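Local atomic coordinates of sulfur oxidation protein soxB (Thermus thermophilus, PDB entry 2WDD), a protein that probably hydrolyses the sulfur-sulfur bond of cysteine S-thiosulfonate in the sulfur oxidation pathway, using a two-manganese centre of the 5'-nucleotidase family. Residues 430-435 / 505-510; 476-481 / 551-556; 82-87 / 96-101; 59-64 / 265-270. All blocks are in the same frame, centred on the assembly; numbering follows the deposited sequence. Where two conformers were deposited one is given.

In the fold
Along the chain the four contacts fall into two groups. Contact 4 closes a long excursion, joining the loop before helix 67-74 to helix 266-273, and contact 3 lies within that excursion, where helix 81-86 meets the end of helix 91-98; their centres are about 23 Å apart. Contacts 1 and 2 follow, their centres about 28 Å apart; their segments interleave along the chain, while the contacts lie in or beside different sheets. Contact 1 pairs strands 431-438 and 501-507, whereas contact 2 continues from the parallel pair 472-476 and 548-550. Contacts 2 and 4 touch, Arg553 packing on Met59, which ties the late loop to the early, metal-binding part of the chain.

Contact 1: 430-435 / 505-510; sequences PELYLF and AAYGGR
Phe435 turns its CG between its own backbone N and carbonyl carbon (chi1 52°), and this swings the ring toward Ala506, while Leu432, with CG opposite the backbone N (chi1 173°), sends CD1 to Ala505 and Tyr507. Both serve an antiparallel strand pair, 431-438 with 501-507, in the part of the chain that belongs to the 5'-nucleotidase C-terminal domain family. Tyr433 and Ala506 form a hydrogen-bonded pair: Tyr433 N gives a nearly straight bond of 2.8 Å to Ala506 O, and Ala506 N returns one to Tyr433 O in the carbonyl plane. That carbonyl oxygen also receives a CA-H contact from Ala505. On the face carrying Leu432, Leu434 and Ala505, Ala505 CB lies 3.7 Å from Leu434 CD1 and 4.0 Å from Leu432 CD1; helices 380-392 and 526-537 pack against this same side. Beyond Leu432 the direct pairing gives way to a water, which donates to Glu431 O and accepts from Gly508 N. Gly508 has a positive phi. On the other face, the edge of the Phe435 ring meets a single methyl nearly in the ring plane, with CZ 3.7 Å from Ala506 CB.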
loop_
_atom_site.group_PDB
_atom_site.type_symbol
_atom_site.label_atom_id
_atom_site.label_comp_id
_atom_site.label_asym_id
_atom_site.label_seq_id
_atom_site.Cartn_x
_atom_site.Cartn_y
_atom_site.Cartn_z
ATOM N N PRO A 430 -7.888 7.208 14.062
ATOM C CA PRO A 430 -7.243 6.064 14.728
ATOM C C PRO A 430 -7.978 5.502 15.934
ATOM O O PRO A 430 -7.462 4.625 16.628
ATOM C CB PRO A 430 -5.920 6.672 15.189
ATOM C CG PRO A 430 -6.335 8.074 15.598
ATOM C CD PRO A 430 -7.346 8.495 14.546
ATOM N N GLU A 431 -9.186 5.985 16.179
ATOM C CA GLU A 431 -9.941 5.539 17.336
ATOM C C GLU A 431 -10.130 4.036 17.454
ATOM O O GLU A 431 -10.543 3.368 16.506
ATOM C CB GLU A 431 -11.300 6.230 17.374
ATOM C CG GLU A 431 -11.211 7.732 17.623
ATOM C CD GLU A 431 -10.977 8.547 16.350
ATOM O OE1 GLU A 431 -10.883 7.957 15.248
ATOM O OE2 GLU A 431 -10.899 9.790 16.457
ATOM N N LEU A 432 -9.917 3.531 18.671
ATOM C CA LEU A 432 -10.197 2.154 18.998
ATOM C C LEU A 432 -11.609 2.152 19.587
ATOM O O LEU A 432 -11.919 2.947 20.491
ATOM C CB LEU A 432 -9.205 1.630 20.047
ATOM C CG LEU A 432 -9.531 0.231 20.589
ATOM C CD1 LEU A 432 -9.358 -0.846 19.519
ATOM C CD2 LEU A 432 -8.669 -0.092 21.821
ATOM N N TYR A 433 -12.470 1.296 19.055
ATOM C CA TYR A 433 -13.849 1.207 19.527
ATOM C C TYR A 433 -14.065 -0.134 20.214
ATOM O O TYR A 433 -13.576 -1.152 19.730
ATOM C CB TYR A 433 -14.811 1.298 18.344
ATOM C CG TYR A 433 -14.807 2.641 17.666
ATOM C CD1 TYR A 433 -15.555 3.689 18.168
ATOM C CD2 TYR A 433 -13.998 2.881 16.564
ATOM C CE1 TYR A 433 -15.543 4.935 17.562
ATOM C CE2 TYR A 433 -13.990 4.113 15.940
ATOM C CZ TYR A 433 -14.765 5.140 16.444
ATOM O OH TYR A 433 -14.740 6.384 15.843
ATOM N N LEU A 434 -14.820 -0.134 21.317
ATOM C CA LEU A 434 -15.182 -1.360 22.041
ATOM C C LEU A 434 -16.701 -1.488 21.933
ATOM O O LEU A 434 -17.433 -0.539 22.225
ATOM C CB LEU A 434 -14.767 -1.271 23.523
ATOM C CG LEU A 434 -13.421 -1.906 23.898
ATOM C CD1 LEU A 434 -12.291 -1.442 23.005
ATOM C CD2 LEU A 434 -13.060 -1.680 25.367
ATOM N N PHE A 435 -17.171 -2.638 21.473
ATOM C CA PHE A 435 -18.598 -2.813 21.242
ATOM C C PHE A 435 -18.947 -4.286 21.185
ATOM O O PHE A 435 -18.105 -5.119 20.842
ATOM C CB PHE A 435 -18.987 -2.138 19.919
ATOM C CG PHE A 435 -18.126 -2.563 18.758
ATOM C CD1 PHE A 435 -18.469 -3.658 17.977
ATOM C CD2 PHE A 435 -16.912 -1.937 18.528
ATOM C CE1 PHE A 435 -17.630 -4.085 16.938
ATOM C CE2 PHE A 435 -16.069 -2.358 17.507
ATOM C CZ PHE A 435 -16.429 -3.430 16.713
ATOM N N ALA A 505 -13.375 -5.399 19.800
ATOM C CA ALA A 505 -12.651 -4.141 19.696
ATOM C C ALA A 505 -12.234 -4.026 18.241
ATOM O O ALA A 505 -11.993 -5.032 17.590
ATOM C CB ALA A 505 -11.424 -4.128 20.608
ATOM N N ALA A 506 -12.224 -2.812 17.707
ATOM C CA ALA A 506 -11.831 -2.621 16.310
ATOM C C ALA A 506 -11.318 -1.216 16.125
ATOM O O ALA A 506 -11.739 -0.303 16.827
ATOM C CB ALA A 506 -13.025 -2.855 15.385
ATOM N N TYR A 507 -10.435 -1.031 15.150
ATOM C CA TYR A 507 -9.956 0.298 14.809
ATOM C C TYR A 507 -9.643 0.304 13.311
ATOM O O TYR A 507 -9.448 -0.759 12.705
ATOM C CB TYR A 507 -8.700 0.675 15.619
ATOM C CG TYR A 507 -7.446 -0.049 15.190
ATOM C CD1 TYR A 507 -6.549 0.555 14.317
ATOM C CD2 TYR A 507 -7.116 -1.300 15.709
ATOM C CE1 TYR A 507 -5.390 -0.070 13.928
ATOM C CE2 TYR A 507 -5.953 -1.960 15.297
ATOM C CZ TYR A 507 -5.091 -1.317 14.410
ATOM O OH TYR A 507 -3.916 -1.902 13.991
ATOM N N GLY A 508 -9.640 1.492 12.719
ATOM C CA GLY A 508 -9.304 1.667 11.307
ATOM C C GLY A 508 -10.358 1.262 10.292
ATOM O O GLY A 508 -10.034 1.085 9.105
ATOM N N GLY A 509 -11.617 1.149 10.714
ATOM C CA GLY A 509 -12.682 0.751 9.817
ATOM C C GLY A 509 -14.054 1.201 10.277
ATOM O O GLY A 509 -14.189 2.243 10.924
ATOM N N ARG A 510 -15.065 0.410 9.941
ATOM C CA ARG A 510 -16.456 0.734 10.249
ATOM C C ARG A 510 -17.195 -0.350 11.014
ATOM O O ARG A 510 -18.417 -0.291 11.144
ATOM C CB ARG A 510 -17.224 0.936 8.940
ATOM C CG ARG A 510 -16.840 2.173 8.202
ATOM C CD ARG A 510 -17.528 2.208 6.855
ATOM N NE ARG A 510 -17.168 3.416 6.151
ATOM C CZ ARG A 510 -17.782 3.852 5.062
ATOM N NH1 ARG A 510 -18.803 3.173 4.554
ATOM N NH2 ARG A 510 -17.380 4.981 4.504
HETATM O O HOH W 1 -10.556 3.870 13.843
#

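Contact 2: 476-481 / 551-556; sequences LDPDAP and IGRNYR
Asp479 OD2 is gripped by both terminal nitrogens of Arg553, NH2 at 3.0 Å and NH1 at 3.1 Å, in an end-on salt bridge focused on one oxygen. The carboxylate belongs to a type I beta turn, Asp477 to Ala480, that follows strand 472-476. Both nitrogens come from the same face on the syn side, somewhat out of the carboxylate plane, and the two flat groups stand 38° apart. A water lies 2.6 Å from Asp479 OD2 and may donate to it, while Asp479 OD1 accepts from Lys56 N and Arg553 NH2 also bonds to Ala54 O, so the pair is tied to an early loop. The bend of the arginine at chi2 (-76°) carries its guanidinium back over the turn, where Pro478 CG lies against one face, 3.8 Å from Arg553 NH2. Arg553 NH1 is further steadied by Gly552 O, which it meets from above the carbonyl plane. The turn itself is braced by an Asx turn, Asp479 N donating to Asp477 OD1. Alongside, Ile551 lays CB and CG2 against the Asp477 carboxylate. The parallel pairing of strands 472-476 and 548-550 is carried one step onward by Ile551 N, which donates to Leu476 O at 2.8 Å.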
loop_
_atom_site.group_PDB
_atom_site.type_symbol
_atom_site.label_atom_id
_atom_site.label_comp_id
_atom_site.label_asym_id
_atom_site.label_seq_id
_atom_site.Cartn_x
_atom_site.Cartn_y
_atom_site.Cartn_z
ATOM N N LEU A 476 -10.685 -21.460 6.670
ATOM C CA LEU A 476 -11.044 -20.709 5.482
ATOM C C LEU A 476 -10.892 -21.619 4.286
ATOM O O LEU A 476 -9.873 -22.294 4.149
ATOM C CB LEU A 476 -10.094 -19.524 5.298
ATOM C CG LEU A 476 -10.265 -18.750 3.991
ATOM C CD1 LEU A 476 -11.561 -17.933 4.035
ATOM C CD2 LEU A 476 -9.046 -17.852 3.720
ATOM N N ASP A 477 -11.895 -21.620 3.413
ATOM C CA ASP A 477 -11.817 -22.361 2.160
ATOM C C ASP A 477 -12.074 -21.359 1.053
ATOM O O ASP A 477 -13.219 -21.054 0.733
ATOM C CB ASP A 477 -12.844 -23.495 2.077
ATOM C CG ASP A 477 -12.714 -24.289 0.784
ATOM O OD1 ASP A 477 -11.960 -23.849 -0.111
ATOM O OD2 ASP A 477 -13.369 -25.343 0.653
ATOM N N PRO A 478 -11.008 -20.790 0.486
ATOM C CA PRO A 478 -11.154 -19.765 -0.543
ATOM C C PRO A 478 -11.971 -20.199 -1.760
ATOM O O PRO A 478 -12.604 -19.367 -2.418
ATOM C CB PRO A 478 -9.707 -19.446 -0.938
ATOM C CG PRO A 478 -8.925 -20.634 -0.538
ATOM C CD PRO A 478 -9.605 -21.190 0.684
ATOM N N ASP A 479 -11.987 -21.499 -2.040
ATOM C CA ASP A 479 -12.694 -22.012 -3.208
ATOM C C ASP A 479 -14.155 -22.389 -2.964
ATOM O O ASP A 479 -14.862 -22.765 -3.903
ATOM C CB ASP A 479 -11.938 -23.194 -3.808
ATOM C CG ASP A 479 -10.552 -22.807 -4.289
ATOM O OD1 ASP A 479 -10.458 -21.879 -5.117
ATOM O OD2 ASP A 479 -9.575 -23.453 -3.859
ATOM N N ALA A 480 -14.610 -22.291 -1.719
ATOM C CA ALA A 480 -15.995 -22.617 -1.399
ATOM C C ALA A 480 -16.923 -21.502 -1.877
ATOM O O ALA A 480 -16.490 -20.382 -2.138
ATOM C CB ALA A 480 -16.159 -22.849 0.101
ATOM N N PRO A 481 -18.224 -21.804 -2.003
ATOM C CA PRO A 481 -19.173 -20.782 -2.446
ATOM C C PRO A 481 -19.328 -19.716 -1.378
ATOM O O PRO A 481 -19.086 -19.971 -0.194
ATOM C CB PRO A 481 -20.498 -21.555 -2.553
ATOM C CG PRO A 481 -20.148 -22.987 -2.584
ATOM C CD PRO A 481 -18.845 -23.131 -1.846
ATOM N N ILE A 551 -7.998 -24.314 3.598
ATOM C CA ILE A 551 -8.261 -25.503 2.807
ATOM C C ILE A 551 -7.654 -25.323 1.426
ATOM O O ILE A 551 -7.840 -24.282 0.790
ATOM C CB ILE A 551 -9.784 -25.762 2.672
ATOM C CG1 ILE A 551 -10.440 -25.890 4.045
ATOM C CG2 ILE A 551 -10.037 -27.015 1.814
ATOM C CD1 ILE A 551 -9.792 -26.936 4.938
ATOM N N GLY A 552 -6.967 -26.357 0.945
ATOM C CA GLY A 552 -6.417 -26.377 -0.395
ATOM C C GLY A 552 -5.153 -25.574 -0.640
ATOM O O GLY A 552 -4.726 -25.426 -1.784
ATOM N N ARG A 553 -4.558 -25.043 0.425
ATOM C CA ARG A 553 -3.324 -24.260 0.281
ATOM C C ARG A 553 -2.382 -24.555 1.428
ATOM O O ARG A 553 -2.817 -24.898 2.522
ATOM C CB ARG A 553 -3.622 -22.749 0.329
ATOM C CG ARG A 553 -4.718 -22.259 -0.590
ATOM C CD ARG A 553 -4.246 -22.174 -2.025
ATOM N NE ARG A 553 -5.275 -21.529 -2.826
ATOM C CZ ARG A 553 -6.396 -22.129 -3.210
ATOM N NH1 ARG A 553 -6.605 -23.402 -2.900
ATOM N NH2 ARG A 553 -7.304 -21.457 -3.903
ATOM N N ASN A 554 -1.095 -24.317 1.200
ATOM C CA ASN A 554 -0.115 -24.404 2.264
ATOM C C ASN A 554 0.022 -22.982 2.802
ATOM O O ASN A 554 0.345 -22.063 2.055
ATOM C CB ASN A 554 1.225 -24.851 1.699
ATOM C CG ASN A 554 1.268 -26.338 1.470
ATOM O OD1 ASN A 554 0.636 -27.097 2.207
ATOM N ND2 ASN A 554 1.932 -26.758 0.399
ATOM N N TYR A 555 -0.235 -22.802 4.087
ATOM C CA TYR A 555 -0.126 -21.486 4.694
ATOM C C TYR A 555 1.329 -21.281 5.104
ATOM O O TYR A 555 1.889 -22.095 5.837
ATOM C CB TYR A 555 -1.065 -21.351 5.893
ATOM C CG TYR A 555 -1.039 -19.957 6.434
ATOM C CD1 TYR A 555 -1.708 -18.933 5.770
ATOM C CD2 TYR A 555 -0.161 -19.611 7.451
ATOM C CE1 TYR A 555 -1.600 -17.609 6.201
ATOM C CE2 TYR A 555 -0.044 -18.294 7.889
ATOM C CZ TYR A 555 -0.762 -17.297 7.242
ATOM O OH TYR A 555 -0.620 -15.980 7.630
ATOM N N ARG A 556 1.958 -20.233 4.582
ATOM C CA ARG A 556 3.386 -20.027 4.825
ATOM C C ARG A 556 3.707 -19.001 5.894
ATOM O O ARG A 556 2.990 -18.022 6.061
ATOM C CB ARG A 556 4.108 -19.636 3.528
ATOM C CG ARG A 556 3.924 -20.637 2.391
ATOM C CD ARG A 556 4.628 -21.948 2.728
ATOM N NE ARG A 556 6.044 -21.723 2.998
ATOM C CZ ARG A 556 6.973 -21.612 2.053
ATOM N NH1 ARG A 556 6.642 -21.742 0.772
ATOM N NH2 ARG A 556 8.236 -21.375 2.385
HETATM O O HOH W 2 -9.523 -25.032 -1.800
#

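Contact 3: 82-87 / 96-101; sequences LAYLLS and RTFGPI
Tyr84 projects from helix 81-86 as a long knob into a hollow formed by Phe98, Gly99 and Ile101, where helix 91-98 ends and the chain turns away. The setting is two successive short helices, 81-86 and 91-98, joined by a short loop, with residues at and just beyond the second helix's C-terminal end packed on a side chain of the first. With CG opposite the backbone N (chi1 167°), the tyrosine extends outward from its helix and reaches past Phe98. On one flank of the hollow, Phe98 slides past it in the opposite direction, and Phe98 CD2 lies 3.9 Å from both Tyr84 CB and Tyr84 CD2. The rings meet obliquely, their planes 36° apart and their centroids 6.0 Å apart, and the closest ring carbons are CD2 of each. Ile101 supplies another wall: its CG2 sits 3.8 Å from Tyr84 CE2 and also touches Leu85 CD1, filling the notch between these two consecutive residues of the helix. Leu94 and Ala95, a turn or so before Phe98, add to the lining, and Tyr45 packs on the tyrosine too.

Gly99 shapes the floor of the hollow, leaving the helix with positive phi (90°). The turn brings the Gly99 carbonyl to the edge of the tyrosine ring. There the buried hydroxyl is satisfied: Tyr84 OH donates to Gly99 O at 2.7 Å, tilted from the carbonyl plane.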
loop_
_atom_site.group_PDB
_atom_site.type_symbol
_atom_site.label_atom_id
_atom_site.label_comp_id
_atom_site.label_asym_id
_atom_site.label_seq_id
_atom_site.Cartn_x
_atom_site.Cartn_y
_atom_site.Cartn_z
ATOM N N LEU A 82 17.442 -7.734 -5.288
ATOM C CA LEU A 82 16.066 -7.778 -5.789
ATOM C C LEU A 82 15.259 -8.834 -5.033
ATOM O O LEU A 82 14.089 -8.609 -4.725
ATOM C CB LEU A 82 16.012 -8.034 -7.296
ATOM C CG LEU A 82 14.607 -7.975 -7.910
ATOM C CD1 LEU A 82 13.878 -6.709 -7.482
ATOM C CD2 LEU A 82 14.695 -8.056 -9.441
ATOM N N ALA A 83 15.874 -9.979 -4.729
ATOM C CA ALA A 83 15.175 -11.025 -3.986
ATOM C C ALA A 83 14.760 -10.498 -2.609
ATOM O O ALA A 83 13.667 -10.784 -2.122
ATOM C CB ALA A 83 16.056 -12.269 -3.840
ATOM N N TYR A 84 15.640 -9.715 -1.998
ATOM C CA TYR A 84 15.372 -9.101 -0.689
ATOM C C TYR A 84 14.109 -8.226 -0.749
ATOM O O TYR A 84 13.274 -8.268 0.155
ATOM C CB TYR A 84 16.590 -8.261 -0.280
ATOM C CG TYR A 84 16.394 -7.305 0.880
ATOM C CD1 TYR A 84 15.737 -7.696 2.047
ATOM C CD2 TYR A 84 16.939 -6.028 0.839
ATOM C CE1 TYR A 84 15.606 -6.821 3.134
ATOM C CE2 TYR A 84 16.785 -5.146 1.888
ATOM C CZ TYR A 84 16.138 -5.543 3.045
ATOM O OH TYR A 84 16.016 -4.655 4.110
ATOM N N LEU A 85 13.962 -7.447 -1.812
ATOM C CA LEU A 85 12.778 -6.598 -1.953
ATOM C C LEU A 85 11.524 -7.413 -2.279
ATOM O O LEU A 85 10.417 -7.123 -1.820
ATOM C CB LEU A 85 12.985 -5.605 -3.104
ATOM C CG LEU A 85 13.574 -4.235 -2.737
ATOM C CD1 LEU A 85 14.936 -4.361 -2.083
ATOM C CD2 LEU A 85 13.640 -3.349 -3.982
ATOM N N LEU A 86 11.712 -8.404 -3.142
ATOM C CA LEU A 86 10.623 -9.127 -3.770
ATOM C C LEU A 86 9.871 -10.169 -2.966
ATOM O O LEU A 86 8.693 -10.428 -3.234
ATOM C CB LEU A 86 11.176 -9.774 -5.049
ATOM C CG LEU A 86 10.227 -10.292 -6.127
ATOM C CD1 LEU A 86 9.347 -9.158 -6.653
ATOM C CD2 LEU A 86 11.061 -10.877 -7.291
ATOM N N SER A 87 10.543 -10.803 -2.014
ATOM C CA SER A 87 9.945 -11.926 -1.312
ATOM C C SER A 87 10.282 -11.947 0.185
ATOM O O SER A 87 11.279 -11.359 0.612
ATOM C CB SER A 87 10.522 -13.192 -1.966
ATOM O OG SER A 87 10.154 -14.389 -1.307
ATOM N N ARG A 96 19.688 -7.824 7.230
ATOM C CA ARG A 96 20.966 -7.569 7.901
ATOM C C ARG A 96 22.057 -7.337 6.857
ATOM O O ARG A 96 22.988 -6.568 7.076
ATOM C CB ARG A 96 21.361 -8.746 8.792
ATOM C CG ARG A 96 20.290 -9.158 9.781
ATOM C CD ARG A 96 20.567 -8.617 11.155
ATOM N NE ARG A 96 19.624 -9.143 12.134
ATOM C CZ ARG A 96 18.915 -8.385 12.960
ATOM N NH1 ARG A 96 19.044 -7.064 12.921
ATOM N NH2 ARG A 96 18.077 -8.951 13.815
ATOM N N THR A 97 21.949 -8.026 5.729
ATOM C CA THR A 97 22.959 -7.953 4.682
ATOM C C THR A 97 22.985 -6.631 3.929
ATOM O O THR A 97 24.036 -5.980 3.812
ATOM C CB THR A 97 22.761 -9.138 3.693
ATOM O OG1 THR A 97 22.948 -10.378 4.384
ATOM C CG2 THR A 97 23.726 -9.046 2.504
ATOM N N PHE A 98 21.824 -6.255 3.389
ATOM C CA PHE A 98 21.695 -5.100 2.510
ATOM C C PHE A 98 21.270 -3.809 3.189
ATOM O O PHE A 98 21.372 -2.740 2.600
ATOM C CB PHE A 98 20.737 -5.417 1.358
ATOM C CG PHE A 98 21.195 -6.555 0.483
ATOM C CD1 PHE A 98 22.446 -6.526 -0.131
ATOM C CD2 PHE A 98 20.409 -7.690 0.333
ATOM C CE1 PHE A 98 22.878 -7.594 -0.907
ATOM C CE2 PHE A 98 20.820 -8.748 -0.458
ATOM C CZ PHE A 98 22.055 -8.693 -1.098
ATOM N N GLY A 99 20.772 -3.906 4.416
ATOM C CA GLY A 99 20.345 -2.706 5.108
ATOM C C GLY A 99 18.893 -2.350 4.856
ATOM O O GLY A 99 18.182 -3.043 4.119
ATOM N N PRO A 100 18.416 -1.276 5.498
ATOM C CA PRO A 100 17.024 -0.842 5.365
ATOM C C PRO A 100 16.744 -0.320 3.962
ATOM O O PRO A 100 17.658 0.081 3.223
ATOM C CB PRO A 100 16.933 0.314 6.372
ATOM C CG PRO A 100 18.319 0.876 6.389
ATOM C CD PRO A 100 19.219 -0.322 6.287
ATOM N N ILE A 101 15.457 -0.284 3.627
ATOM C CA ILE A 101 15.002 0.237 2.347
ATOM C C ILE A 101 14.359 1.611 2.556
ATOM O O ILE A 101 14.095 2.039 3.692
ATOM C CB ILE A 101 14.027 -0.734 1.637
ATOM C CG1 ILE A 101 12.835 -1.097 2.528
ATOM C CG2 ILE A 101 14.755 -1.997 1.184
ATOM C CD1 ILE A 101 11.817 0.028 2.686
#

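Contact 4: 59-64 / 265-270; sequences MGRPGY and GMQLDA
Gln267 holds the loop 59-64 with both ends of its amide. In one of its two modelled conformers Arg61 gives two hydrogen bonds to Gln267 OE1, from NE at 2.9 Å and from NH1 at 3.0 Å, a side-on grip in which the oxygen lies in the guanidinium plane at its edge. NE arrives in the carbonyl plane, whereas NH1 is tilted out of it. Gln267 NE2 donates at 2.9 Å to Pro62 O, on a lone pair of that carbonyl. Acceptor and donor in use together would set which way round the amide lies.

Around these bonds lies a shell of van der Waals contacts. Tyr64 crosses the glutamine obliquely, ring and amide planes 60° apart, with Tyr64 CE2 3.6 Å from Gln267 CD. On another side, Met266, bent at chi3 (68°), curls its terminal methyl against the turn, placing CE 3.6 Å from Gly63 N and 3.8 Å from Pro62 CB.

The loop is shaped to present these groups by a type II beta turn from Arg61 to Tyr64, closed by Tyr64 N bonding to Arg61 O. Gly63 CA, at positive phi, lies 3.7 Å from Gln267 NE2. Gln461 adds to the surroundings of both Arg61 and Gln267.

The side chain of Met266 is about 7 Å from that of His286, a manganese ligand. Helix 266-273 starts just after Gly265 at its N-cap, and Asp269 bonds to Ser262 and Ser284 at the ends of strands 257-262 and 281-284. Trp295 packs on Arg61, Pro62, Gln267 and Ala270, so the loop before helix 67-74 is held against strand 295-297, an outermost strand of the sheet containing 257-262 and 281-284.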
loop_
_atom_site.group_PDB
_atom_site.type_symbol
_atom_site.label_atom_id
_atom_site.label_comp_id
_atom_site.label_asym_id
_atom_site.label_seq_id
_atom_site.Cartn_x
_atom_site.Cartn_y
_atom_site.Cartn_z
ATOM N N MET A 59 -4.781 -17.927 -9.190
ATOM C CA MET A 59 -3.453 -18.280 -8.716
ATOM C C MET A 59 -2.379 -18.225 -9.787
ATOM O O MET A 59 -2.640 -18.486 -10.963
ATOM C CB MET A 59 -3.455 -19.662 -8.068
ATOM C CG MET A 59 -4.296 -19.731 -6.811
ATOM S SD MET A 59 -4.394 -21.410 -6.195
ATOM C CE MET A 59 -2.715 -21.623 -5.569
ATOM N N GLY A 60 -1.166 -17.881 -9.368
ATOM C CA GLY A 60 -0.021 -17.874 -10.260
ATOM C C GLY A 60 0.173 -16.637 -11.101
ATOM O O GLY A 60 1.049 -16.609 -11.968
ATOM N N ARG A 61 -0.630 -15.609 -10.881
ATOM C CA ARG A 61 -0.484 -14.387 -11.656
ATOM C C ARG A 61 0.037 -13.241 -10.795
ATOM O O ARG A 61 -0.083 -13.272 -9.564
ATOM C CB ARG A 61 -1.782 -14.012 -12.383
ATOM C CG ARG A 61 -2.856 -13.375 -11.516
ATOM C CD ARG A 61 -4.242 -13.425 -12.196
ATOM N NE ARG A 61 -4.829 -12.095 -12.364
ATOM C CZ ARG A 61 -5.647 -11.750 -13.357
ATOM N NH1 ARG A 61 -6.141 -10.517 -13.423
ATOM N NH2 ARG A 61 -5.985 -12.642 -14.279
ATOM N N PRO A 62 0.649 -12.231 -11.432
ATOM C CA PRO A 62 1.170 -11.075 -10.704
ATOM C C PRO A 62 0.065 -10.526 -9.819
ATOM O O PRO A 62 -1.096 -10.413 -10.241
ATOM C CB PRO A 62 1.511 -10.095 -11.829
ATOM C CG PRO A 62 1.971 -11.015 -12.941
ATOM C CD PRO A 62 1.021 -12.187 -12.864
ATOM N N GLY A 63 0.424 -10.243 -8.574
ATOM C CA GLY A 63 -0.528 -9.777 -7.579
ATOM C C GLY A 63 -0.843 -10.896 -6.593
ATOM O O GLY A 63 -1.407 -10.656 -5.524
ATOM N N TYR A 64 -0.507 -12.133 -6.973
ATOM C CA TYR A 64 -0.758 -13.299 -6.131
ATOM C C TYR A 64 0.478 -14.189 -5.976
ATOM O O TYR A 64 0.362 -15.348 -5.570
ATOM C CB TYR A 64 -1.920 -14.120 -6.694
ATOM C CG TYR A 64 -3.242 -13.370 -6.683
ATOM C CD1 TYR A 64 -3.963 -13.219 -5.505
ATOM C CD2 TYR A 64 -3.726 -12.756 -7.830
ATOM C CE1 TYR A 64 -5.163 -12.525 -5.485
ATOM C CE2 TYR A 64 -4.933 -12.076 -7.824
ATOM C CZ TYR A 64 -5.634 -11.956 -6.645
ATOM O OH TYR A 64 -6.826 -11.265 -6.638
ATOM N N GLY A 265 -5.729 -0.338 -8.227
ATOM C CA GLY A 265 -5.328 -1.650 -7.734
ATOM C C GLY A 265 -4.948 -2.452 -8.978
ATOM O O GLY A 265 -5.617 -2.338 -10.008
ATOM N N MET A 266 -3.885 -3.248 -8.910
ATOM C CA MET A 266 -3.426 -3.951 -10.103
ATOM C C MET A 266 -4.391 -4.899 -10.797
ATOM O O MET A 266 -4.355 -5.005 -12.020
ATOM C CB MET A 266 -2.062 -4.599 -9.889
ATOM C CG MET A 266 -1.346 -4.891 -11.196
ATOM S SD MET A 266 0.367 -5.396 -10.931
ATOM C CE MET A 266 0.189 -6.982 -10.135
ATOM N N GLN A 267 -5.228 -5.607 -10.043
ATOM C CA GLN A 267 -6.154 -6.547 -10.669
ATOM C C GLN A 267 -7.234 -5.783 -11.413
ATOM O O GLN A 267 -7.641 -6.172 -12.512
ATOM C CB GLN A 267 -6.774 -7.479 -9.629
ATOM C CG GLN A 267 -5.730 -8.280 -8.842
ATOM C CD GLN A 267 -4.773 -9.028 -9.757
ATOM O OE1 GLN A 267 -5.201 -9.775 -10.638
ATOM N NE2 GLN A 267 -3.472 -8.841 -9.544
ATOM N N LEU A 268 -7.678 -4.673 -10.838
ATOM C CA LEU A 268 -8.659 -3.844 -11.523
ATOM C C LEU A 268 -8.020 -3.236 -12.779
ATOM O O LEU A 268 -8.638 -3.176 -13.839
ATOM C CB LEU A 268 -9.206 -2.773 -10.588
ATOM C CG LEU A 268 -10.234 -1.814 -11.184
ATOM C CD1 LEU A 268 -11.352 -2.577 -11.920
ATOM C CD2 LEU A 268 -10.808 -0.941 -10.065
ATOM N N ASP A 269 -6.763 -2.817 -12.673
ATOM C CA ASP A 269 -6.071 -2.297 -13.840
ATOM C C ASP A 269 -6.011 -3.368 -14.930
ATOM O O ASP A 269 -6.151 -3.054 -16.116
ATOM C CB ASP A 269 -4.651 -1.877 -13.477
ATOM C CG ASP A 269 -4.599 -0.560 -12.725
ATOM O OD1 ASP A 269 -5.526 0.266 -12.898
ATOM O OD2 ASP A 269 -3.586 -0.329 -12.023
ATOM N N ALA A 270 -5.754 -4.622 -14.546
ATOM C CA ALA A 270 -5.667 -5.694 -15.546
ATOM C C ALA A 270 -7.011 -5.882 -16.244
ATOM O O ALA A 270 -7.059 -6.124 -17.456
ATOM C CB ALA A 270 -5.201 -7.004 -14.907
#